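Local coordinates for protein STN1 (Saccharomyces cerevisiae, PDB 3KEY) that helps regulate telomere length and protect chromosome ends, restraining telomerase loading through its interaction with CDC13, at residues S35-L40 and K61-D66; G75-K80 and E85-L90; E141-T146 and I174-E179. All blocks are in the same frame, centred on the assembly; numbering follows the deposited sequence.

Interaction 1: residues S35-L40 and K61-D66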
loop_
_atom_site.group_PDB
_atom_site.type_symbol
_atom_site.label_atom_id
_atom_site.label_comp_id
_atom_site.label_asym_id
_atom_site.label_seq_id
_atom_site.Cartn_x
_atom_site.Cartn_y
_atom_site.Cartn_z
ATOM N N SER A 35 4.250 -15.314 -6.982
ATOM C CA SER A 35 2.907 -15.813 -6.657
ATOM C C SER A 35 1.850 -14.789 -7.050
ATOM O O SER A 35 0.868 -15.120 -7.710
ATOM C CB SER A 35 2.784 -16.099 -5.161
ATOM O OG SER A 35 3.804 -16.982 -4.733
ATOM N N VAL A 36 2.061 -13.547 -6.626
ATOM C CA VAL A 36 1.146 -12.457 -6.940
ATOM C C VAL A 36 1.068 -12.253 -8.457
ATOM O O VAL A 36 -0.019 -12.111 -9.021
ATOM C CB VAL A 36 1.615 -11.122 -6.280
ATOM C CG1 VAL A 36 0.716 -9.978 -6.710
ATOM C CG2 VAL A 36 1.600 -11.255 -4.766
ATOM N N VAL A 37 2.231 -12.243 -9.109
ATOM C CA VAL A 37 2.313 -12.040 -10.558
ATOM C C VAL A 37 1.617 -13.150 -11.352
ATOM O O VAL A 37 0.867 -12.885 -12.293
ATOM C CB VAL A 37 3.795 -11.933 -11.011
ATOM C CG1 VAL A 37 3.880 -11.947 -12.527
ATOM C CG2 VAL A 37 4.411 -10.640 -10.465
ATOM N N THR A 38 1.869 -14.395 -10.974
ATOM C CA THR A 38 1.249 -15.523 -11.659
ATOM C C THR A 38 -0.275 -15.440 -11.549
ATOM O O THR A 38 -0.994 -15.656 -12.529
ATOM C CB THR A 38 1.742 -16.849 -11.060
ATOM O OG1 THR A 38 3.163 -16.925 -11.219
ATOM C CG2 THR A 38 1.074 -18.043 -11.758
ATOM N N SER A 39 -0.762 -15.110 -10.358
ATOM C CA SER A 39 -2.200 -14.991 -10.137
ATOM C C SER A 39 -2.807 -13.905 -11.036
ATOM O O SER A 39 -3.841 -14.122 -11.680
ATOM C CB SER A 39 -2.478 -14.674 -8.660
ATOM O OG SER A 39 -3.864 -14.472 -8.432
ATOM N N LEU A 40 -2.155 -12.744 -11.094
ATOM C CA LEU A 40 -2.636 -11.636 -11.920
ATOM C C LEU A 40 -2.535 -11.992 -13.406
ATOM O O LEU A 40 -3.381 -11.599 -14.214
ATOM C CB LEU A 40 -1.804 -10.370 -11.653
ATOM C CG LEU A 40 -2.456 -8.986 -11.785
ATOM C CD1 LEU A 40 -1.362 -7.918 -11.858
ATOM C CD2 LEU A 40 -3.324 -8.910 -13.014
ATOM N N LYS A 61 5.059 -10.816 -17.166
ATOM C CA LYS A 61 5.887 -9.621 -17.175
ATOM C C LYS A 61 5.005 -8.380 -17.290
ATOM O O LYS A 61 5.313 -7.339 -16.715
ATOM C CB LYS A 61 6.910 -9.709 -18.305
ATOM C CG LYS A 61 7.987 -10.738 -17.987
ATOM C CD LYS A 61 8.952 -10.984 -19.124
ATOM C CE LYS A 61 10.030 -11.977 -18.682
ATOM N NZ LYS A 61 11.003 -12.271 -19.772
ATOM N N GLU A 62 3.888 -8.502 -18.004
ATOM C CA GLU A 62 2.953 -7.390 -18.145
ATOM C C GLU A 62 2.210 -7.169 -16.816
ATOM O O GLU A 62 1.908 -6.029 -16.440
ATOM C CB GLU A 62 1.956 -7.683 -19.268
ATOM C CG GLU A 62 0.820 -6.686 -19.378
ATOM C CD GLU A 62 -0.076 -6.943 -20.587
ATOM O OE1 GLU A 62 -1.158 -6.319 -20.663
ATOM O OE2 GLU A 62 0.303 -7.757 -21.463
ATOM N N ALA A 63 1.926 -8.258 -16.106
ATOM C CA ALA A 63 1.231 -8.169 -14.823
ATOM C C ALA A 63 2.123 -7.475 -13.801
ATOM O O ALA A 63 1.671 -6.610 -13.051
ATOM C CB ALA A 63 0.854 -9.569 -14.316
ATOM N N PHE A 64 3.390 -7.879 -13.780
ATOM C CA PHE A 64 4.373 -7.327 -12.861
ATOM C C PHE A 64 4.541 -5.826 -13.093
ATOM O O PHE A 64 4.607 -5.049 -12.145
ATOM C CB PHE A 64 5.704 -8.045 -13.057
ATOM C CG PHE A 64 6.826 -7.485 -12.237
ATOM C CD1 PHE A 64 6.788 -7.536 -10.850
ATOM C CD2 PHE A 64 7.937 -6.922 -12.858
ATOM C CE1 PHE A 64 7.841 -7.039 -10.091
ATOM C CE2 PHE A 64 8.999 -6.421 -12.104
ATOM C CZ PHE A 64 8.947 -6.482 -10.716
ATOM N N ARG A 65 4.606 -5.429 -14.359
ATOM C CA ARG A 65 4.755 -4.025 -14.706
ATOM C C ARG A 65 3.524 -3.233 -14.280
ATOM O O ARG A 65 3.641 -2.099 -13.813
ATOM C CB ARG A 65 4.958 -3.876 -16.212
ATOM C CG ARG A 65 5.006 -2.429 -16.699
ATOM C CD ARG A 65 4.135 -2.257 -17.937
ATOM N NE ARG A 65 4.483 -3.222 -18.981
ATOM C CZ ARG A 65 3.664 -3.601 -19.960
ATOM N NH1 ARG A 65 2.437 -3.094 -20.038
ATOM N NH2 ARG A 65 4.066 -4.502 -20.851
ATOM N N ASP A 66 2.343 -3.824 -14.448
ATOM C CA ASP A 66 1.105 -3.149 -14.067
ATOM C C ASP A 66 1.073 -2.915 -12.559
ATOM O O ASP A 66 0.718 -1.829 -12.099
ATOM C CB ASP A 66 -0.125 -3.968 -14.489
ATOM C CG ASP A 66 -0.331 -3.988 -15.997
ATOM O OD1 ASP A 66 -1.275 -4.670 -16.459
ATOM O OD2 ASP A 66 0.443 -3.324 -16.725
#

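Interaction 2: residues G75-K80 and E85-L90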
loop_
_atom_site.group_PDB
_atom_site.type_symbol
_atom_site.label_atom_id
_atom_site.label_comp_id
_atom_site.label_asym_id
_atom_site.label_seq_id
_atom_site.Cartn_x
_atom_site.Cartn_y
_atom_site.Cartn_z
ATOM N N GLY A 75 2.252 7.014 -5.678
ATOM C CA GLY A 75 3.311 7.619 -4.890
ATOM C C GLY A 75 3.793 6.754 -3.743
ATOM O O GLY A 75 4.549 7.220 -2.889
ATOM N N LEU A 76 3.368 5.491 -3.717
ATOM C CA LEU A 76 3.759 4.584 -2.637
ATOM C C LEU A 76 5.242 4.195 -2.702
ATOM O O LEU A 76 5.891 3.961 -1.676
ATOM C CB LEU A 76 2.850 3.352 -2.640
ATOM C CG LEU A 76 1.406 3.710 -2.247
ATOM C CD1 LEU A 76 0.501 2.488 -2.339
ATOM C CD2 LEU A 76 1.392 4.278 -0.822
ATOM N N ILE A 77 5.773 4.111 -3.914
ATOM C CA ILE A 77 7.192 3.837 -4.098
ATOM C C ILE A 77 7.635 4.704 -5.258
ATOM O O ILE A 77 6.830 5.100 -6.100
ATOM C CB ILE A 77 7.513 2.355 -4.456
ATOM C CG1 ILE A 77 6.810 1.971 -5.757
ATOM C CG2 ILE A 77 7.162 1.448 -3.289
ATOM C CD1 ILE A 77 7.195 0.596 -6.269
ATOM N N GLY A 78 8.920 5.012 -5.296
ATOM C CA GLY A 78 9.410 5.811 -6.393
ATOM C C GLY A 78 10.467 5.065 -7.149
ATOM O O GLY A 78 11.056 4.081 -6.644
ATOM N N LEU A 79 10.688 5.528 -8.374
ATOM C CA LEU A 79 11.715 4.968 -9.235
ATOM C C LEU A 79 12.909 5.839 -8.895
ATOM O O LEU A 79 12.999 6.969 -9.385
ATOM C CB LEU A 79 11.322 5.160 -10.702
ATOM C CG LEU A 79 12.184 4.478 -11.756
ATOM C CD1 LEU A 79 12.258 2.978 -11.527
ATOM C CD2 LEU A 79 11.529 4.817 -13.075
ATOM N N LYS A 80 13.793 5.374 -8.022
ATOM C CA LYS A 80 14.904 6.247 -7.701
ATOM C C LYS A 80 15.906 6.389 -8.848
ATOM O O LYS A 80 16.592 7.409 -8.973
ATOM C CB LYS A 80 15.646 5.784 -6.455
ATOM C CG LYS A 80 16.515 4.583 -6.671
ATOM C CD LYS A 80 17.778 4.736 -5.876
ATOM C CE LYS A 80 17.404 4.825 -4.417
ATOM N NZ LYS A 80 18.584 5.135 -3.614
ATOM N N GLU A 85 16.497 0.937 -13.287
ATOM C CA GLU A 85 15.165 0.509 -12.857
ATOM C C GLU A 85 15.210 0.084 -11.388
ATOM O O GLU A 85 14.815 -1.028 -11.031
ATOM C CB GLU A 85 14.663 -0.659 -13.718
ATOM C CG GLU A 85 14.491 -0.342 -15.206
ATOM C CD GLU A 85 13.367 0.652 -15.483
ATOM O OE1 GLU A 85 13.093 0.928 -16.674
ATOM O OE2 GLU A 85 12.755 1.158 -14.515
ATOM N N THR A 86 15.708 0.978 -10.539
ATOM C CA THR A 86 15.792 0.705 -9.112
ATOM C C THR A 86 14.708 1.499 -8.397
ATOM O O THR A 86 14.546 2.702 -8.625
ATOM C CB THR A 86 17.173 1.092 -8.550
ATOM O OG1 THR A 86 18.181 0.357 -9.248
ATOM C CG2 THR A 86 17.263 0.769 -7.067
ATOM N N PHE A 87 13.960 0.819 -7.535
ATOM C CA PHE A 87 12.881 1.472 -6.801
ATOM C C PHE A 87 13.299 1.896 -5.409
ATOM O O PHE A 87 14.069 1.212 -4.737
ATOM C CB PHE A 87 11.657 0.549 -6.699
ATOM C CG PHE A 87 11.106 0.136 -8.027
ATOM C CD1 PHE A 87 11.452 -1.091 -8.587
ATOM C CD2 PHE A 87 10.279 0.994 -8.744
ATOM C CE1 PHE A 87 10.985 -1.457 -9.842
ATOM C CE2 PHE A 87 9.805 0.637 -10.004
ATOM C CZ PHE A 87 10.159 -0.590 -10.555
ATOM N N ASP A 88 12.784 3.045 -4.994
ATOM C CA ASP A 88 13.048 3.600 -3.675
ATOM C C ASP A 88 11.904 3.090 -2.796
ATOM O O ASP A 88 10.734 3.322 -3.104
ATOM C CB ASP A 88 13.015 5.131 -3.756
ATOM C CG ASP A 88 13.344 5.800 -2.437
ATOM O OD1 ASP A 88 13.694 5.102 -1.461
ATOM O OD2 ASP A 88 13.258 7.043 -2.381
ATOM N N LEU A 89 12.237 2.394 -1.715
ATOM C CA LEU A 89 11.211 1.861 -0.833
ATOM C C LEU A 89 10.967 2.750 0.399
ATOM O O LEU A 89 10.030 2.517 1.175
ATOM C CB LEU A 89 11.604 0.447 -0.395
ATOM C CG LEU A 89 11.877 -0.559 -1.518
ATOM C CD1 LEU A 89 12.206 -1.921 -0.911
ATOM C CD2 LEU A 89 10.669 -0.663 -2.439
ATOM N N LEU A 90 11.798 3.777 0.565
ATOM C CA LEU A 90 11.670 4.675 1.714
ATOM C C LEU A 90 10.335 5.412 1.802
ATOM O O LEU A 90 9.821 5.641 2.895
ATOM C CB LEU A 90 12.815 5.686 1.730
ATOM C CG LEU A 90 14.194 5.104 2.044
ATOM C CD1 LEU A 90 15.224 6.233 2.109
ATOM C CD2 LEU A 90 14.141 4.355 3.366
HETATM O O HOH W 1 16.498 4.675 -1.019
#

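Interaction 3: residues E141-T146 and I174-E179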
loop_
_atom_site.group_PDB
_atom_site.type_symbol
_atom_site.label_atom_id
_atom_site.label_comp_id
_atom_site.label_asym_id
_atom_site.label_seq_id
_atom_site.Cartn_x
_atom_site.Cartn_y
_atom_site.Cartn_z
ATOM N N GLU A 141 -4.231 -0.943 5.969
ATOM C CA GLU A 141 -3.320 -1.991 6.421
ATOM C C GLU A 141 -2.886 -1.802 7.881
ATOM O O GLU A 141 -2.849 -2.761 8.653
ATOM C CB GLU A 141 -2.079 -2.044 5.533
ATOM C CG GLU A 141 -2.045 -3.235 4.615
ATOM C CD GLU A 141 -2.458 -4.522 5.323
ATOM O OE1 GLU A 141 -1.809 -4.928 6.326
ATOM O OE2 GLU A 141 -3.442 -5.123 4.874
ATOM N N CYS A 142 -2.540 -0.576 8.253
ATOM C CA CYS A 142 -2.137 -0.307 9.628
ATOM C C CYS A 142 -3.299 -0.550 10.587
ATOM O O CYS A 142 -3.123 -1.163 11.637
ATOM C CB CYS A 142 -1.645 1.130 9.773
ATOM S SG CYS A 142 -0.107 1.430 8.903
ATOM N N LEU A 143 -4.486 -0.074 10.224
ATOM C CA LEU A 143 -5.654 -0.258 11.081
ATOM C C LEU A 143 -5.979 -1.738 11.230
ATOM O O LEU A 143 -6.363 -2.192 12.310
ATOM C CB LEU A 143 -6.854 0.520 10.517
ATOM C CG LEU A 143 -6.735 2.037 10.737
ATOM C CD1 LEU A 143 -7.746 2.810 9.900
ATOM C CD2 LEU A 143 -6.938 2.329 12.230
ATOM N N LYS A 144 -5.806 -2.489 10.149
ATOM C CA LYS A 144 -6.061 -3.928 10.161
ATOM C C LYS A 144 -5.114 -4.577 11.184
ATOM O O LYS A 144 -5.532 -5.398 12.006
ATOM C CB LYS A 144 -5.823 -4.490 8.755
ATOM C CG LYS A 144 -6.150 -5.961 8.547
ATOM C CD LYS A 144 -6.047 -6.320 7.048
ATOM C CE LYS A 144 -6.248 -7.819 6.802
ATOM N NZ LYS A 144 -6.283 -8.193 5.348
ATOM N N ARG A 145 -3.844 -4.184 11.147
ATOM C CA ARG A 145 -2.854 -4.724 12.081
ATOM C C ARG A 145 -3.120 -4.275 13.513
ATOM O O ARG A 145 -2.957 -5.052 14.450
ATOM C CB ARG A 145 -1.441 -4.283 11.692
ATOM C CG ARG A 145 -0.985 -4.797 10.351
ATOM C CD ARG A 145 0.397 -4.265 10.004
ATOM N NE ARG A 145 0.916 -4.892 8.794
ATOM C CZ ARG A 145 2.141 -4.703 8.324
ATOM N NH1 ARG A 145 2.980 -3.897 8.962
ATOM N NH2 ARG A 145 2.532 -5.337 7.227
ATOM N N THR A 146 -3.520 -3.017 13.675
ATOM C CA THR A 146 -3.793 -2.470 14.998
ATOM C C THR A 146 -4.934 -3.217 15.687
ATOM O O THR A 146 -4.840 -3.552 16.876
ATOM C CB THR A 146 -4.131 -0.966 14.922
ATOM O OG1 THR A 146 -2.996 -0.252 14.417
ATOM C CG2 THR A 146 -4.485 -0.418 16.302
ATOM N N ILE A 174 -8.561 12.239 4.126
ATOM C CA ILE A 174 -9.407 11.132 4.530
ATOM C C ILE A 174 -9.897 11.378 5.953
ATOM O O ILE A 174 -9.344 12.210 6.683
ATOM C CB ILE A 174 -8.645 9.776 4.458
ATOM C CG1 ILE A 174 -7.480 9.758 5.447
ATOM C CG2 ILE A 174 -8.114 9.558 3.040
ATOM C CD1 ILE A 174 -6.729 8.428 5.468
ATOM N N LEU A 175 -10.944 10.664 6.337
ATOM C CA LEU A 175 -11.517 10.807 7.660
ATOM C C LEU A 175 -11.482 9.439 8.329
ATOM O O LEU A 175 -12.094 8.479 7.844
ATOM C CB LEU A 175 -12.956 11.328 7.536
ATOM C CG LEU A 175 -13.711 11.770 8.793
ATOM C CD1 LEU A 175 -13.051 13.021 9.359
ATOM C CD2 LEU A 175 -15.184 12.047 8.455
ATOM N N LEU A 176 -10.742 9.345 9.427
ATOM C CA LEU A 176 -10.627 8.091 10.161
ATOM C C LEU A 176 -11.691 7.977 11.252
ATOM O O LEU A 176 -11.874 8.891 12.056
ATOM C CB LEU A 176 -9.240 7.979 10.801
ATOM C CG LEU A 176 -8.023 8.166 9.885
ATOM C CD1 LEU A 176 -6.770 8.218 10.745
ATOM C CD2 LEU A 176 -7.927 7.024 8.862
ATOM N N HIS A 177 -12.398 6.854 11.268
ATOM C CA HIS A 177 -13.413 6.602 12.290
ATOM C C HIS A 177 -12.909 5.445 13.130
ATOM O O HIS A 177 -12.552 4.395 12.593
ATOM C CB HIS A 177 -14.758 6.206 11.670
ATOM C CG HIS A 177 -15.413 7.302 10.893
ATOM N ND1 HIS A 177 -15.240 7.459 9.531
ATOM C CD2 HIS A 177 -16.218 8.314 11.290
ATOM C CE1 HIS A 177 -15.913 8.521 9.125
ATOM N NE2 HIS A 177 -16.516 9.058 10.172
ATOM N N LEU A 178 -12.872 5.635 14.443
ATOM C CA LEU A 178 -12.403 4.587 15.340
ATOM C C LEU A 178 -13.451 4.309 16.415
ATOM O O LEU A 178 -14.032 5.232 16.989
ATOM C CB LEU A 178 -11.079 5.006 16.005
ATOM C CG LEU A 178 -9.945 5.436 15.067
ATOM C CD1 LEU A 178 -8.745 5.953 15.887
ATOM C CD2 LEU A 178 -9.539 4.259 14.183
ATOM N N GLU A 179 -13.712 3.030 16.658
ATOM C CA GLU A 179 -14.660 2.633 17.691
ATOM C C GLU A 179 -13.831 1.827 18.692
ATOM O O GLU A 179 -13.074 0.932 18.308
ATOM C CB GLU A 179 -15.784 1.773 17.108
ATOM C CG GLU A 179 -16.706 1.187 18.174
ATOM C CD GLU A 179 -17.873 0.394 17.591
ATOM O OE1 GLU A 179 -17.672 -0.329 16.593
ATOM O OE2 GLU A 179 -18.986 0.485 18.149
#

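Interaction 1: residues S35-L40 and K61-D66
V37 lays its CG2 methyl against the root of F64, 3.9 Å from CB of the phenylalanine and equally near its CD1. The contact joins helices 31-47 and 56-73 inside the first winged helix-turn-helix region of this C-terminal part of STN1. Over these segments the two axes come within 8.4 Å of each other, their N-to-C directions 112° apart, and small or compact side chains suit so close a crossing. A63 is the smallest of them: its CB faces helix 31-47 and sits 3.8 Å from CB of L40, while on the V37 side it meets that residue's carbonyl oxygen. A beta-branched valine fills the space beside it with two methyls and little bulk. F64 has CG anti to its backbone N (chi1 175°), which carries the ring away from segment 35-40, past the valine, toward V33 and helix 24-28; there Y28 meets it edge to face, and L27 and N24 also touch it. The side-chain contacts are apolar and the four touching residues buried, so the hold probably comes mainly from close fit and exclusion of water. Beside this apolar patch T38 OG1 hydrogen-bonds to E60 OE2, a polar link between the same two helices, and to R34 O. L40 supplies the reach that valine lacks, its CD1 methyl lying 3.7 Å from A63 CB and 3.5 Å from A63 O.

Interaction 2: residues G75-K80 and E85-L90
F87 turns the CD2-CE2 side of its ring toward segment 75-80, where I77 CD1 approaches CD2 at 4.0 Å and L79 CD1 approaches CE2 at 3.7 Å, both obliquely. I77, F87 and L89 are buried and form the close-packed part of the contact; L79 lies at its edge, with CD1 also 3.5 Å from E85 OE2. I77 sets CG2 alongside L89 CD2, the two side chains pointing the same way, and V72 of helix 56-73 and L14 of helix 6-16 help to enclose the group. With chi1 at -59°, F87 holds its ring beside the backbone N, and the carbonyl oxygen of G78 lies at the ring's edge, near its plane. Were F87 an alanine, I77 CD1 and L79 CD1 would probably face a gap, and the strand pair would lose part of its apolar hold on V72. The strands form an antiparallel beta hairpin, the wing of the first winged helix-turn-helix region, with G78 and D88 as a hydrogen-bonded pair. D88 N donates to G78 O over 2.6 Å at a nearly straight 168°, whereas the return bond from G78 N to D88 O is weak, as is the one from K80 N to T86 O. On the side of D88 and K80 the contact turns polar and opens to solvent. K80 runs its CG beside T86 CG2 and sends NZ to a salt bridge with E21; a water donates to D88 OD1 and takes a weak bond from K80 NZ. Aspartate suits its place before helix 90-108 because its OD1 also accepts from L90 N, at 3.1 Å and from above the carboxylate plane, capping the helix.

Interaction 3: residues E141-T146 and I174-E179
L143 reaches from helix 132-149 toward strand 173-180 and divides its two methyls between two leucines: CD2 meets L178 CD2 at 3.8 Å, and CD1 meets L176 CD2 at a looser 4.3 Å. It gives up more surface here than either partner. In L143 the CG atom stands opposite the carbonyl carbon (chi1 -74°) on a CB that already points at the strand, which brings one methyl to each of L176 and L178. These two are alternate residues of an extended strand, and both offer a CD2 methyl to the helix. The side chains of L143 and L178 cross at about a right angle, methyl against methyl. Here helix 132-149 of the second winged helix-turn-helix region packs on the region's antiparallel sheet, in which strand 173-180 lies in the middle between 113-117 and 154-161. Backbone bonds such as L176 with G114 and H177 with W158 tie that strand to both neighbours. Around L143 the core continues with W157 of strand 154-161 and I103 of helix 90-108. Leucine suits L143 because its forked end can serve two partners at once, and suits L176 and L178 for its apolar reach, which helps span the 9.3 Å between CA of L143 and CA of L178. The helix keeps its polar group to itself at T146, whose OG1 donates to C142 O over 2.9 Å, from above the carbonyl plane. Between the segments, methyl groups alone make the contact, so its hold must come from burial and van der Waals fit, with no polar bond to fix one exact orientation.

Overall arrangement
Along the chain the three contacts follow in series, each closing before the next opens. Interactions 1 and 2 belong to the first winged helix-turn-helix region, their centres 18 Å apart: helix 56-73, which carries one side of interaction 1, leads directly to strand 78-81 of interaction 2. Strand 86-88 then runs into helix 90-108 of the second region, where interaction 3 packs helix 132-149 on the sheet. Its centre lies 28 Å from that of interaction 1 and 25 Å from that of interaction 2. Each region has its own three-stranded antiparallel sheet, consistent with one wing in each, and the two pack together where helix 6-16 touches E141 and R145, within a C-terminal part that seems to mediate telomere-specific function.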